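Local coordinates for histone-lysine N-methyltransferase, H3 lysine-9 specific SUVH4 (Arabidopsis thaliana, PDB 4QEO), which methylates the tail of histone H3 and binds methylated DNA, coupling DNA methylation to a histone mark of transcriptional repression, at residues 15-20 and 42-47; 67-72 and 76-81; 10-15 and 525-530. All blocks are in the same frame, centred on the assembly; numbering follows the deposited sequence.

Contact 1: 15-20 and 42-47; sequences TKCLRL and TEMIKA. With nucleotides of chain C.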
loop_
_atom_site.group_PDB
_atom_site.type_symbol
_atom_site.label_atom_id
_atom_site.label_comp_id
_atom_site.label_asym_id
_atom_site.label_seq_id
_atom_site.Cartn_x
_atom_site.Cartn_y
_atom_site.Cartn_z
ATOM N N THR A 15 1.887 9.583 3.058
ATOM C CA THR A 15 2.219 8.177 3.321
ATOM C C THR A 15 1.964 7.801 4.771
ATOM O O THR A 15 1.325 6.783 5.071
ATOM C CB THR A 15 3.698 7.889 3.014
ATOM O OG1 THR A 15 3.944 8.116 1.628
ATOM C CG2 THR A 15 4.053 6.441 3.367
ATOM N N LYS A 16 2.460 8.648 5.667
ATOM C CA LYS A 16 2.353 8.421 7.105
ATOM C C LYS A 16 0.913 8.422 7.569
ATOM O O LYS A 16 0.516 7.570 8.374
ATOM C CB LYS A 16 3.155 9.484 7.857
ATOM C CG LYS A 16 2.775 9.661 9.311
ATOM C CD LYS A 16 3.670 10.694 9.979
ATOM C CE LYS A 16 3.146 11.087 11.353
ATOM N NZ LYS A 16 4.055 12.056 12.032
ATOM N N CYS A 17 0.132 9.385 7.060
ATOM C CA CYS A 17 -1.277 9.480 7.420
ATOM C C CYS A 17 -2.044 8.227 6.997
ATOM O O CYS A 17 -2.841 7.684 7.771
ATOM C CB CYS A 17 -1.918 10.743 6.811
ATOM S SG CYS A 17 -3.730 10.873 7.028
ATOM N N LEU A 18 -1.788 7.779 5.773
ATOM C CA LEU A 18 -2.375 6.546 5.246
ATOM C C LEU A 18 -1.940 5.296 6.044
ATOM O O LEU A 18 -2.734 4.375 6.232
ATOM C CB LEU A 18 -2.001 6.380 3.776
ATOM C CG LEU A 18 -2.642 7.442 2.854
ATOM C CD1 LEU A 18 -2.174 7.291 1.420
ATOM C CD2 LEU A 18 -4.138 7.341 2.916
ATOM N N ARG A 19 -0.692 5.264 6.515
ATOM C CA ARG A 19 -0.261 4.132 7.359
ATOM C C ARG A 19 -1.002 4.138 8.691
ATOM O O ARG A 19 -1.436 3.086 9.182
ATOM C CB ARG A 19 1.260 4.115 7.590
ATOM C CG ARG A 19 2.073 3.910 6.322
ATOM C CD ARG A 19 3.571 4.014 6.568
ATOM N NE ARG A 19 4.320 3.662 5.363
ATOM C CZ ARG A 19 5.647 3.694 5.266
ATOM N NH1 ARG A 19 6.381 4.052 6.310
ATOM N NH2 ARG A 19 6.237 3.352 4.131
ATOM N N LEU A 20 -1.167 5.327 9.267
ATOM C CA LEU A 20 -1.915 5.453 10.513
ATOM C C LEU A 20 -3.366 4.971 10.332
ATOM O O LEU A 20 -3.904 4.226 11.170
ATOM C CB LEU A 20 -1.904 6.904 10.994
ATOM C CG LEU A 20 -1.850 7.184 12.500
ATOM C CD1 LEU A 20 -2.193 8.635 12.764
ATOM C CD2 LEU A 20 -2.753 6.263 13.320
ATOM N N THR A 42 -13.246 7.488 12.046
ATOM C CA THR A 42 -13.673 8.030 13.331
ATOM C C THR A 42 -12.514 8.109 14.339
ATOM O O THR A 42 -12.343 9.127 15.018
ATOM C CB THR A 42 -14.816 7.209 13.924
ATOM O OG1 THR A 42 -15.860 7.097 12.949
ATOM C CG2 THR A 42 -15.353 7.881 15.191
ATOM N N GLU A 43 -11.705 7.054 14.407
ATOM C CA GLU A 43 -10.498 7.085 15.246
ATOM C C GLU A 43 -9.558 8.222 14.838
ATOM O O GLU A 43 -9.009 8.918 15.699
ATOM C CB GLU A 43 -9.743 5.754 15.201
ATOM C CG GLU A 43 -10.492 4.582 15.774
ATOM C CD GLU A 43 -10.881 4.794 17.222
ATOM O OE1 GLU A 43 -10.008 5.086 18.071
ATOM O OE2 GLU A 43 -12.087 4.679 17.506
ATOM N N MET A 44 -9.386 8.416 13.529
ATOM C CA MET A 44 -8.495 9.468 13.034
ATOM C C MET A 44 -9.012 10.852 13.430
ATOM O O MET A 44 -8.238 11.738 13.780
ATOM C CB MET A 44 -8.351 9.389 11.509
ATOM C CG MET A 44 -7.726 8.090 10.982
ATOM S SD MET A 44 -5.944 8.029 11.170
ATOM C CE MET A 44 -5.458 9.224 9.911
ATOM N N ILE A 45 -10.328 11.033 13.366
ATOM C CA ILE A 45 -10.937 12.305 13.741
ATOM C C ILE A 45 -10.751 12.538 15.234
ATOM O O ILE A 45 -10.377 13.625 15.658
ATOM C CB ILE A 45 -12.433 12.359 13.359
ATOM C CG1 ILE A 45 -12.594 12.259 11.837
ATOM C CG2 ILE A 45 -13.087 13.648 13.866
ATOM C CD1 ILE A 45 -14.044 12.093 11.366
ATOM N N LYS A 46 -11.000 11.502 16.023
ATOM C CA LYS A 46 -10.787 11.576 17.462
ATOM C C LYS A 46 -9.364 12.031 17.791
ATOM O O LYS A 46 -9.158 12.896 18.630
ATOM C CB LYS A 46 -11.024 10.209 18.093
ATOM C CG LYS A 46 -12.378 10.050 18.746
ATOM C CD LYS A 46 -12.395 8.830 19.638
ATOM C CE LYS A 46 -12.010 7.580 18.837
ATOM N NZ LYS A 46 -12.811 6.382 19.188
ATOM N N ALA A 47 -8.389 11.448 17.108
ATOM C CA ALA A 47 -6.984 11.757 17.348
ATOM C C ALA A 47 -6.486 13.043 16.681
ATOM O O ALA A 47 -5.296 13.345 16.738
ATOM C CB ALA A 47 -6.126 10.589 16.908
ATOM P P DG C 9 -18.046 10.260 12.249
ATOM O OP1 DG C 9 -17.009 9.331 11.907
ATOM O OP2 DG C 9 -18.281 10.560 13.629
ATOM O "O5'" DG C 9 -17.733 11.648 11.550
ATOM C "C5'" DG C 9 -17.634 11.754 10.122
ATOM C "C4'" DG C 9 -18.484 12.888 9.597
ATOM O "O4'" DG C 9 -19.845 12.452 9.416
ATOM C "C3'" DG C 9 -18.554 14.098 10.523
ATOM O "O3'" DG C 9 -18.273 15.279 9.778
ATOM C "C2'" DG C 9 -19.954 14.030 11.104
ATOM C "C1'" DG C 9 -20.709 13.436 9.945
ATOM N N9 DG C 9 -22.003 12.813 10.209
ATOM C C8 DG C 9 -22.408 12.146 11.334
ATOM N N7 DG C 9 -23.618 11.671 11.239
ATOM C C5 DG C 9 -24.036 12.049 9.973
ATOM C C6 DG C 9 -25.267 11.831 9.308
ATOM O O6 DG C 9 -26.255 11.220 9.702
ATOM N N1 DG C 9 -25.271 12.402 8.044
ATOM C C2 DG C 9 -24.228 13.087 7.486
ATOM N N2 DG C 9 -24.418 13.541 6.247
ATOM N N3 DG C 9 -23.076 13.296 8.093
ATOM C C4 DG C 9 -23.052 12.758 9.327
#
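Met44 on helix 36-46 reaches across to Cys17 and Leu20 on helix 10-30, and it carries nearly all of this contact. Its chain leaves the helix with CG anti to the carbonyl carbon. It then bends at both following torsions (chi2 -78°, chi3 -72°). This folded shape brings SD and CE against the neighbouring helix. The methyl CE lies 3.7 Å from Cys17 SG and also 3.7 Å from the backbone Cys17 O. The thioether SD faces Leu20 instead, 4.1 Å from its CD1. Leu20 and Met44 cross obliquely, so the sulfur passes beside the leucine branch. The tight part is therefore a small patch around buried Cys17 and Met44. Val78 also borders Cys17 there, and Ile50 covers part of Met44.

Packing is looser round Leu20, which is partly exposed and also touches Ala49. Met44 and Leu20 have the nearest CA atoms of the two segments, yet these are 8.1 Å apart. The solvent side of the second helix carries Lys46, whose NZ forms a salt bridge with Glu43 OE2, on the syn side and 35° out of the carboxylate plane. One turn earlier on the same helix, Thr42 OG1 lies 2.7 Å from OP1 of DG9 of chain C, and Leu38 O is within reach of the same hydroxyl. Ile45 CD1 packs 3.7 Å from O5' of that nucleotide. On helix 10-30, the Arg19 guanidinium lies with one face over Thr15 CG2, while NE forms a salt bridge with Asp490. Two consecutive helices joined by a short linker, with a methionine packed between them, make a helix-loop-helix pair, here with its second helix against the DNA backbone.

Contact 2: 67-72 and 76-81; sequences HRFFSR and CAVGFH. With nucleotides of chain B.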
loop_
_atom_site.group_PDB
_atom_site.type_symbol
_atom_site.label_atom_id
_atom_site.label_comp_id
_atom_site.label_asym_id
_atom_site.label_seq_id
_atom_site.Cartn_x
_atom_site.Cartn_y
_atom_site.Cartn_z
ATOM N N HIS A 67 -2.986 9.560 -8.115
ATOM C CA HIS A 67 -2.978 8.887 -6.811
ATOM C C HIS A 67 -4.097 7.854 -6.666
ATOM O O HIS A 67 -5.253 8.158 -6.932
ATOM C CB HIS A 67 -3.111 9.905 -5.686
ATOM C CG HIS A 67 -2.848 9.321 -4.339
ATOM N ND1 HIS A 67 -1.600 9.344 -3.756
ATOM C CD2 HIS A 67 -3.653 8.639 -3.486
ATOM C CE1 HIS A 67 -1.650 8.718 -2.591
ATOM N NE2 HIS A 67 -2.880 8.277 -2.404
ATOM N N ARG A 68 -3.755 6.631 -6.261
ATOM C CA ARG A 68 -4.758 5.602 -6.056
ATOM C C ARG A 68 -5.170 5.470 -4.593
ATOM O O ARG A 68 -4.340 5.225 -3.726
ATOM C CB ARG A 68 -4.246 4.252 -6.534
ATOM C CG ARG A 68 -4.115 4.122 -8.028
ATOM C CD ARG A 68 -4.241 2.666 -8.408
ATOM N NE ARG A 68 -4.404 2.465 -9.842
ATOM C CZ ARG A 68 -3.418 2.130 -10.666
ATOM N NH1 ARG A 68 -2.190 1.969 -10.199
ATOM N NH2 ARG A 68 -3.662 1.956 -11.958
ATOM N N PHE A 69 -6.464 5.619 -4.334
ATOM C CA PHE A 69 -7.023 5.410 -3.009
ATOM C C PHE A 69 -7.697 4.051 -3.006
ATOM O O PHE A 69 -8.268 3.646 -4.015
ATOM C CB PHE A 69 -8.052 6.496 -2.666
ATOM C CG PHE A 69 -7.463 7.865 -2.463
ATOM C CD1 PHE A 69 -6.788 8.184 -1.289
ATOM C CD2 PHE A 69 -7.610 8.840 -3.433
ATOM C CE1 PHE A 69 -6.259 9.459 -1.101
ATOM C CE2 PHE A 69 -7.096 10.120 -3.260
ATOM C CZ PHE A 69 -6.422 10.438 -2.097
ATOM N N PHE A 70 -7.634 3.340 -1.882
ATOM C CA PHE A 70 -8.158 1.970 -1.833
ATOM C C PHE A 70 -9.543 1.883 -1.192
ATOM O O PHE A 70 -10.135 0.806 -1.113
ATOM C CB PHE A 70 -7.124 1.023 -1.180
ATOM C CG PHE A 70 -5.886 0.847 -2.022
ATOM C CD1 PHE A 70 -4.937 1.854 -2.095
ATOM C CD2 PHE A 70 -5.700 -0.287 -2.778
ATOM C CE1 PHE A 70 -3.820 1.722 -2.889
ATOM C CE2 PHE A 70 -4.573 -0.424 -3.568
ATOM C CZ PHE A 70 -3.638 0.580 -3.624
ATOM N N SER A 71 -10.075 3.037 -0.787
ATOM C CA SER A 71 -11.408 3.115 -0.194
ATOM C C SER A 71 -11.872 4.577 -0.121
ATOM O O SER A 71 -11.037 5.483 -0.183
ATOM C CB SER A 71 -11.396 2.508 1.212
ATOM O OG SER A 71 -10.709 3.360 2.119
ATOM N N ARG A 72 -13.185 4.816 -0.018
ATOM C CA ARG A 72 -13.696 6.175 0.215
ATOM C C ARG A 72 -13.151 6.677 1.561
ATOM O O ARG A 72 -12.746 7.848 1.719
ATOM C CB ARG A 72 -15.248 6.207 0.187
ATOM C CG ARG A 72 -15.896 6.021 -1.215
ATOM C CD ARG A 72 -15.655 7.276 -2.143
ATOM N NE ARG A 72 -16.099 8.465 -1.425
ATOM C CZ ARG A 72 -17.269 9.065 -1.621
ATOM N NH1 ARG A 72 -18.098 8.647 -2.576
ATOM N NH2 ARG A 72 -17.600 10.101 -0.866
ATOM N N CYS A 76 -11.297 10.165 3.142
ATOM C CA CYS A 76 -11.648 10.907 4.359
ATOM C C CYS A 76 -10.457 11.071 5.310
ATOM O O CYS A 76 -10.254 12.145 5.889
ATOM C CB CYS A 76 -12.787 10.224 5.118
ATOM S SG CYS A 76 -14.315 10.037 4.166
ATOM N N ALA A 77 -9.681 9.999 5.481
ATOM C CA ALA A 77 -8.589 10.005 6.459
ATOM C C ALA A 77 -7.538 11.052 6.101
ATOM O O ALA A 77 -6.977 11.686 6.984
ATOM C CB ALA A 77 -7.956 8.600 6.595
ATOM N N VAL A 78 -7.282 11.260 4.809
ATOM C CA VAL A 78 -6.333 12.325 4.450
ATOM C C VAL A 78 -6.947 13.736 4.388
ATOM O O VAL A 78 -6.239 14.744 4.444
ATOM C CB VAL A 78 -5.578 12.019 3.147
ATOM C CG1 VAL A 78 -4.794 10.734 3.301
ATOM C CG2 VAL A 78 -6.524 11.892 2.017
ATOM N N GLY A 79 -8.264 13.810 4.292
ATOM C CA GLY A 79 -8.921 15.099 4.165
ATOM C C GLY A 79 -9.127 15.509 2.711
ATOM O O GLY A 79 -9.491 16.654 2.441
ATOM N N PHE A 80 -8.905 14.563 1.798
ATOM C CA PHE A 80 -9.052 14.754 0.340
ATOM C C PHE A 80 -10.529 14.858 -0.079
ATOM O O PHE A 80 -10.900 15.673 -0.941
ATOM C CB PHE A 80 -8.366 13.575 -0.378
ATOM C CG PHE A 80 -8.471 13.604 -1.887
ATOM C CD1 PHE A 80 -9.550 13.018 -2.535
ATOM C CD2 PHE A 80 -7.468 14.191 -2.659
ATOM C CE1 PHE A 80 -9.640 13.032 -3.937
ATOM C CE2 PHE A 80 -7.544 14.210 -4.057
ATOM C CZ PHE A 80 -8.632 13.638 -4.697
ATOM N N HIS A 81 -11.356 14.002 0.506
ATOM C CA HIS A 81 -12.804 14.036 0.287
ATOM C C HIS A 81 -13.456 13.604 1.599
ATOM O O HIS A 81 -13.269 12.475 2.059
ATOM C CB HIS A 81 -13.191 13.106 -0.872
ATOM C CG HIS A 81 -14.582 13.318 -1.399
ATOM N ND1 HIS A 81 -14.847 14.072 -2.528
ATOM C CD2 HIS A 81 -15.781 12.854 -0.964
ATOM C CE1 HIS A 81 -16.149 14.069 -2.759
ATOM N NE2 HIS A 81 -16.740 13.338 -1.826
ATOM P P DA B 8 -19.666 5.667 -4.235
ATOM O OP1 DA B 8 -18.596 6.506 -4.674
ATOM O OP2 DA B 8 -19.660 4.295 -4.593
ATOM O "O5'" DA B 8 -19.560 5.787 -2.665
ATOM C "C5'" DA B 8 -20.254 4.880 -1.831
ATOM C "C4'" DA B 8 -19.333 4.345 -0.769
ATOM O "O4'" DA B 8 -20.121 3.910 0.343
ATOM C "C3'" DA B 8 -18.558 3.112 -1.200
ATOM O "O3'" DA B 8 -17.352 3.024 -0.446
ATOM C "C2'" DA B 8 -19.559 2.004 -0.947
ATOM C "C1'" DA B 8 -20.421 2.537 0.197
ATOM N N9 DA B 8 -21.865 2.420 0.036
ATOM C C8 DA B 8 -22.619 2.506 -1.102
ATOM N N7 DA B 8 -23.906 2.409 -0.891
ATOM C C5 DA B 8 -24.007 2.266 0.482
ATOM C C6 DA B 8 -25.110 2.116 1.340
ATOM N N6 DA B 8 -26.373 2.097 0.924
ATOM N N1 DA B 8 -24.865 2.004 2.658
ATOM C C2 DA B 8 -23.599 2.021 3.077
ATOM N N3 DA B 8 -22.483 2.165 2.374
ATOM C C4 DA B 8 -22.759 2.280 1.066
ATOM P P DT B 9 -16.199 2.023 -0.702
ATOM O OP1 DT B 9 -15.028 2.503 -0.066
ATOM O OP2 DT B 9 -16.182 1.708 -2.093
ATOM O "O5'" DT B 9 -16.707 0.747 0.087
ATOM C "C5'" DT B 9 -16.700 0.719 1.514
ATOM C "C4'" DT B 9 -17.486 -0.457 2.045
ATOM O "O4'" DT B 9 -18.882 -0.246 1.856
ATOM C "C3'" DT B 9 -17.198 -1.814 1.399
ATOM O "O3'" DT B 9 -16.282 -2.534 2.206
ATOM C "C2'" DT B 9 -18.546 -2.509 1.373
ATOM C "C1'" DT B 9 -19.514 -1.495 1.953
ATOM N N1 DT B 9 -20.794 -1.383 1.266
ATOM C C2 DT B 9 -21.949 -1.472 2.005
ATOM O O2 DT B 9 -21.958 -1.699 3.198
ATOM N N3 DT B 9 -23.098 -1.296 1.286
ATOM C C4 DT B 9 -23.205 -1.030 -0.060
ATOM O O4 DT B 9 -24.304 -0.877 -0.561
ATOM C C5 DT B 9 -21.955 -0.926 -0.767
ATOM C C7 DT B 9 -21.974 -0.659 -2.237
ATOM C C6 DT B 9 -20.827 -1.089 -0.075
#
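The start of helix 72-78, within the SRA domain, is a phosphate-binding helix N-terminus whose first turn is closed by Cys76 N bonding to Arg72 O at 3.1 Å. Ser71 is the N-cap, its OG bonded to Glu74 N. Arg72 N donates to OP1 of DT9 of chain B at 3.0 Å, almost straight (174°). Bends at chi2 and chi3 bring Arg72 NH1 to OP1 of DA8 of chain B, a hydrogen bond of 3.0 Å at the guanidinium edge, in its plane. NH2 is turned to the protein, bonding to Asn86 O and His83 O. Arg72 NH2 also packs 3.3 Å from His81 CD2, the guanidinium and imidazole planes 85° apart. A leucine in place of Arg72 would probably leave the DA8 phosphate without its charged mate and Asn86 O and His83 O without this donor.

This DNA-reading SRA fold is built on a mixed sheet, where Phe69 pairs with Tyr182. Phe69 turns inward: CE1 lies 4.0 Å from Val78 CG2, and CZ lies over one face of Phe80, 3.8 Å from CG. The two ring planes are 46° apart. His81 is fixed by Ser109 OG at ND1 and Asn86 O at NE2.

Contact 3: 10-15 and 525-530; sequences PHLKVT and ALNCRK. With ZN (zinc ion), chain I.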
loop_
_atom_site.group_PDB
_atom_site.type_symbol
_atom_site.label_atom_id
_atom_site.label_comp_id
_atom_site.label_asym_id
_atom_site.label_seq_id
_atom_site.Cartn_x
_atom_site.Cartn_y
_atom_site.Cartn_z
ATOM N N PRO A 10 5.676 16.651 1.787
ATOM C CA PRO A 10 4.250 16.303 1.700
ATOM C C PRO A 10 3.912 14.861 1.305
ATOM O O PRO A 10 2.971 14.298 1.878
ATOM C CB PRO A 10 3.703 17.307 0.664
ATOM C CG PRO A 10 4.576 18.498 0.831
ATOM C CD PRO A 10 5.965 17.948 1.143
ATOM N N HIS A 11 4.628 14.275 0.349
ATOM C CA HIS A 11 4.371 12.881 -0.007
ATOM C C HIS A 11 4.576 11.950 1.188
ATOM O O HIS A 11 3.811 11.007 1.406
ATOM C CB HIS A 11 5.241 12.440 -1.191
ATOM C CG HIS A 11 4.920 13.163 -2.461
ATOM N ND1 HIS A 11 5.343 14.451 -2.709
ATOM C CD2 HIS A 11 4.184 12.794 -3.537
ATOM C CE1 HIS A 11 4.893 14.840 -3.889
ATOM N NE2 HIS A 11 4.189 13.852 -4.413
ATOM N N LEU A 12 5.601 12.218 1.981
ATOM C CA LEU A 12 5.833 11.384 3.153
ATOM C C LEU A 12 4.763 11.602 4.228
ATOM O O LEU A 12 4.373 10.667 4.935
ATOM C CB LEU A 12 7.240 11.607 3.712
ATOM C CG LEU A 12 8.321 10.658 3.174
ATOM C CD1 LEU A 12 7.769 9.642 2.157
ATOM C CD2 LEU A 12 9.497 11.432 2.584
ATOM N N LYS A 13 4.291 12.835 4.361
ATOM C CA LYS A 13 3.206 13.113 5.307
ATOM C C LYS A 13 1.926 12.372 4.930
ATOM O O LYS A 13 1.213 11.852 5.811
ATOM C CB LYS A 13 2.934 14.613 5.403
ATOM C CG LYS A 13 4.082 15.389 6.041
ATOM C CD LYS A 13 3.875 16.882 5.918
ATOM C CE LYS A 13 2.641 17.341 6.672
ATOM N NZ LYS A 13 2.410 18.805 6.508
ATOM N N VAL A 14 1.631 12.350 3.626
ATOM C CA VAL A 14 0.507 11.584 3.097
ATOM C C VAL A 14 0.709 10.101 3.413
ATOM O O VAL A 14 -0.180 9.449 3.988
ATOM C CB VAL A 14 0.317 11.790 1.565
ATOM C CG1 VAL A 14 -0.701 10.788 1.008
ATOM C CG2 VAL A 14 -0.146 13.251 1.258
ATOM N N THR A 15 1.887 9.583 3.058
ATOM C CA THR A 15 2.219 8.177 3.321
ATOM C C THR A 15 1.964 7.801 4.771
ATOM O O THR A 15 1.325 6.783 5.071
ATOM C CB THR A 15 3.698 7.889 3.014
ATOM O OG1 THR A 15 3.944 8.116 1.628
ATOM C CG2 THR A 15 4.053 6.441 3.367
ATOM N N ALA A 525 13.892 8.574 -5.335
ATOM C CA ALA A 525 13.028 9.207 -4.348
ATOM C C ALA A 525 13.349 10.686 -4.245
ATOM O O ALA A 525 14.497 11.095 -4.421
ATOM C CB ALA A 525 13.187 8.543 -2.998
ATOM N N LEU A 526 12.325 11.479 -3.953
ATOM C CA LEU A 526 12.461 12.930 -3.892
ATOM C C LEU A 526 13.375 13.404 -2.755
ATOM O O LEU A 526 13.930 14.502 -2.819
ATOM C CB LEU A 526 11.081 13.584 -3.782
ATOM C CG LEU A 526 10.137 13.378 -4.970
ATOM C CD1 LEU A 526 8.704 13.678 -4.570
ATOM C CD2 LEU A 526 10.556 14.254 -6.138
ATOM N N ASN A 527 13.521 12.581 -1.719
ATOM C CA ASN A 527 14.408 12.893 -0.596
ATOM C C ASN A 527 15.454 11.790 -0.414
ATOM O O ASN A 527 15.491 11.102 0.605
ATOM C CB ASN A 527 13.604 13.090 0.692
ATOM C CG ASN A 527 12.328 13.885 0.470
ATOM O OD1 ASN A 527 11.261 13.508 0.950
ATOM N ND2 ASN A 527 12.433 14.988 -0.263
ATOM N N CYS A 528 16.321 11.667 -1.410
ATOM C CA CYS A 528 17.150 10.484 -1.602
ATOM C C CYS A 528 18.396 10.357 -0.709
ATOM O O CYS A 528 18.975 9.283 -0.620
ATOM C CB CYS A 528 17.549 10.412 -3.083
ATOM S SG CYS A 528 18.608 9.032 -3.580
ATOM N N ARG A 529 18.846 11.438 -0.080
ATOM C CA ARG A 529 20.137 11.427 0.639
ATOM C C ARG A 529 21.329 10.889 -0.196
ATOM O O ARG A 529 22.463 10.848 0.279
ATOM C CB ARG A 529 20.027 10.746 2.025
ATOM C CG ARG A 529 20.257 9.231 2.076
ATOM C CD ARG A 529 21.600 8.869 2.707
ATOM N NE ARG A 529 21.475 8.342 4.068
ATOM C CZ ARG A 529 21.589 7.055 4.392
ATOM N NH1 ARG A 529 21.832 6.148 3.456
ATOM N NH2 ARG A 529 21.467 6.672 5.657
ATOM N N LYS A 530 21.039 10.471 -1.430
ATOM C CA LYS A 530 22.015 10.204 -2.495
ATOM C C LYS A 530 23.054 9.094 -2.263
ATOM O O LYS A 530 23.913 8.861 -3.114
ATOM C CB LYS A 530 22.705 11.506 -2.922
ATOM C CG LYS A 530 21.738 12.654 -3.182
ATOM C CD LYS A 530 20.719 12.307 -4.261
ATOM C CE LYS A 530 21.295 12.492 -5.657
ATOM N NZ LYS A 530 20.308 12.144 -6.718
HETATM ZN ZN ZN I . 17.864 7.019 -2.509
#
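A CH-pi contact joins His11 to Leu526. The methyl CD1 of Leu526 sits over one face of the imidazole, 4.2 Å from the centroid of the His11 ring and 22° off the normal. It is offset toward the rim, and its nearest ring atom is His11 ND1 at 3.9 Å. CG of His11 lies anti to the carbonyl carbon (chi1 -65°), which points the ring at the loop 525-530. Both ring nitrogens look to other partners: ND1 bonds to Glu9 OE2, and NE2 bonds weakly to Asp64.

Van der Waals packing joins the next pair along. Leu12 CD2 meets Asn527 OD1 at 3.2 Å, the two side chains coming from opposite directions. Asn527 is poorly ordered, so the closeness of this approach is doubtful. In the model OD1 is buried by the contact and has no polar partner.

Within helix 10-30, His11 O accepts two hydrogen bonds, from Thr15 N and, at 2.9 Å, from Thr15 OG1. The two donors arrive from opposite faces of the carbonyl plane, with the hydroxyl 35° out of it.

Metal coordination shapes the other side. Cys528 SG binds zinc at 2.4 Å, and Cys463, Cys521 and Cys523 complete the four-cysteine site of the post-SET region.

The chemistry across the interface is thus a methyl on a ring and, less certainly, a methyl beside the Asn527 side chain, with no charge pair. This is consistent with a light surface contact, in which the zinc, and not the helix, probably sets the shape of the loop.

Contacts 1 and 3 share helix 10-30 and Thr15, with centres about 19 Å apart. Contact 3 uses the start of that helix and contact 1 the turns just after it. The centre of contact 2 lies about 11 Å from that of contact 1 and about 19 Å from that of contact 3. Contact 2 belongs to the SRA domain, and Leu18 CD2 packs on Val78 CG1 at 3.5 Å where contacts 1 and 2 meet. Along the chain, contact 1 closes before contact 2 opens. Contact 3 spans both, pairing the chain's start with its post-SET end. Helix 10-30 therefore touches both the DNA-binding domain and the catalytic half, consistent with a connecting element between them.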